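Local coordinates for hypothetical protein YCHN (Escherichia coli, PDB 1JX7) that is of unknown function but assembles into a homohexamer, a dimer of trimers, and belongs to the DsrE/DsrF-like family, at residues A45-L50 and D83-S88. Residues are numbered along the deposited sequence; the frame is centred on the assembly and turned at random.
Sequences AVTAGL and DGRGIS
I87 lays its two branches over 45-50, whose 3-10 part ends at G49, between T47 and L50. Its CG2 methyl meets CD2 of L50 at 4.0 Å. CG1 of V46 lies farther off, 4.5 Å from the same I87 CG2. The other branch of I87, ending in CD1, points toward T47. The details of that approach are doubtful, because the two side chains are modelled too close together. I87 has CG2 anti to its backbone N (chi1 -75°, measured to CG1), and the chain runs on extended to CD1. The two methyls therefore point to different residues of 45-50. R85 comes to the same side with its aliphatic part, CD lying 4.5 Å from CG2 of T47. Its guanidinium group passes on to two salt bridges, NH1 with D44 and NH2 with E16 of a third subunit.

No hydrogen bond links the two segments; both have bonds within themselves. In 45-50, the N of L50 bonds to the O of T47 at 3.0 Å. On the other side, G86 is the first residue past helix 79-84 to leave helical geometry. Its positive phi belongs to a Schellman motif, and I87 follows directly.

The contact joins the loop after strand 36-41 to the end of helix 79-84 in the parallel-sheet fold. It also borders a subunit interface: T47 packs on T47 of a second subunit, and L50 on I87 of that subunit. V46 also packs on C81 and T82 of helix 79-84. The chemistry between the segments is apolar. This implies a link by side chains that are mostly buried, with V46, L50 and I87 the main ones, while the charge of R85 is paired outside them.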
loop_
_atom_site.group_PDB
_atom_site.type_symbol
_atom_site.label_atom_id
_atom_site.label_comp_id
_atom_site.label_asym_id
_atom_site.label_seq_id
_atom_site.Cartn_x
_atom_site.Cartn_y
_atom_site.Cartn_z
ATOM N N ALA A 45 10.473 -4.323 6.423
ATOM C CA ALA A 45 11.829 -3.913 6.041
ATOM C C ALA A 45 12.891 -4.782 6.701
ATOM O O ALA A 45 14.077 -4.641 6.438
ATOM C CB ALA A 45 12.065 -2.419 6.420
ATOM N N VAL A 46 12.449 -5.700 7.549
ATOM C CA VAL A 46 13.343 -6.560 8.293
ATOM C C VAL A 46 13.988 -7.689 7.507
ATOM O O VAL A 46 15.076 -8.152 7.852
ATOM C CB VAL A 46 12.596 -7.124 9.531
ATOM C CG1 VAL A 46 13.243 -8.393 10.012
ATOM C CG2 VAL A 46 12.612 -6.078 10.639
ATOM N N THR A 47 13.318 -8.149 6.442
ATOM C CA THR A 47 13.874 -9.222 5.628
ATOM C C THR A 47 15.048 -8.676 4.824
ATOM O O THR A 47 15.872 -9.447 4.321
ATOM C CB THR A 47 12.793 -9.836 4.671
ATOM O OG1 THR A 47 12.311 -8.842 3.762
ATOM C CG2 THR A 47 11.619 -10.369 5.455
ATOM N N ALA A 48 15.128 -7.348 4.737
ATOM C CA ALA A 48 16.211 -6.661 4.028
ATOM C C ALA A 48 17.590 -6.981 4.622
ATOM O O ALA A 48 18.635 -6.720 4.012
ATOM C CB ALA A 48 15.973 -5.172 4.077
ATOM N N GLY A 49 17.588 -7.547 5.828
ATOM C CA GLY A 49 18.839 -7.875 6.467
ATOM C C GLY A 49 19.421 -9.224 6.069
ATOM O O GLY A 49 20.524 -9.568 6.501
ATOM N N LEU A 50 18.708 -9.992 5.252
ATOM C CA LEU A 50 19.237 -11.292 4.862
ATOM C C LEU A 50 20.436 -11.153 3.963
ATOM O O LEU A 50 20.563 -10.182 3.223
ATOM C CB LEU A 50 18.171 -12.133 4.170
ATOM C CG LEU A 50 17.063 -12.626 5.097
ATOM C CD1 LEU A 50 16.066 -13.429 4.294
ATOM C CD2 LEU A 50 17.650 -13.451 6.221
ATOM N N ASP A 83 11.507 -12.336 14.519
ATOM C CA ASP A 83 11.082 -13.621 15.058
ATOM C C ASP A 83 9.873 -14.151 14.283
ATOM O O ASP A 83 9.799 -15.331 13.946
ATOM C CB ASP A 83 10.701 -13.511 16.535
ATOM C CG ASP A 83 11.864 -13.087 17.406
ATOM O OD1 ASP A 83 12.944 -13.701 17.324
ATOM O OD2 ASP A 83 11.689 -12.132 18.199
ATOM N N GLY A 84 8.924 -13.256 14.008
ATOM C CA GLY A 84 7.730 -13.652 13.294
ATOM C C GLY A 84 8.013 -14.134 11.885
ATOM O O GLY A 84 7.272 -14.971 11.361
ATOM N N ARG A 85 9.077 -13.632 11.275
ATOM C CA ARG A 85 9.399 -14.022 9.910
ATOM C C ARG A 85 10.506 -15.091 9.837
ATOM O O ARG A 85 10.953 -15.462 8.751
ATOM C CB ARG A 85 9.769 -12.775 9.097
ATOM C CG ARG A 85 9.153 -11.503 9.665
ATOM C CD ARG A 85 8.489 -10.582 8.656
ATOM N NE ARG A 85 7.760 -9.521 9.361
ATOM C CZ ARG A 85 6.862 -8.704 8.801
ATOM N NH1 ARG A 85 6.562 -8.814 7.513
ATOM N NH2 ARG A 85 6.250 -7.789 9.537
ATOM N N GLY A 86 10.931 -15.578 11.004
ATOM C CA GLY A 86 11.953 -16.609 11.065
ATOM C C GLY A 86 13.280 -16.166 10.511
ATOM O O GLY A 86 14.035 -16.946 9.916
ATOM N N ILE A 87 13.582 -14.890 10.722
ATOM C CA ILE A 87 14.815 -14.304 10.234
ATOM C C ILE A 87 15.797 -14.105 11.379
ATOM O O ILE A 87 16.986 -13.888 11.145
ATOM C CB ILE A 87 14.480 -12.986 9.535
ATOM C CG1 ILE A 87 13.852 -13.316 8.183
ATOM C CG2 ILE A 87 15.698 -12.105 9.410
ATOM C CD1 ILE A 87 13.387 -12.118 7.416
ATOM N N SER A 88 15.308 -14.205 12.611
ATOM C CA SER A 88 16.146 -14.034 13.789
ATOM C C SER A 88 17.412 -14.897 13.796
ATOM O O SER A 88 18.490 -14.405 14.124
ATOM C CB SER A 88 15.344 -14.326 15.055
ATOM O OG SER A 88 14.412 -13.293 15.319
#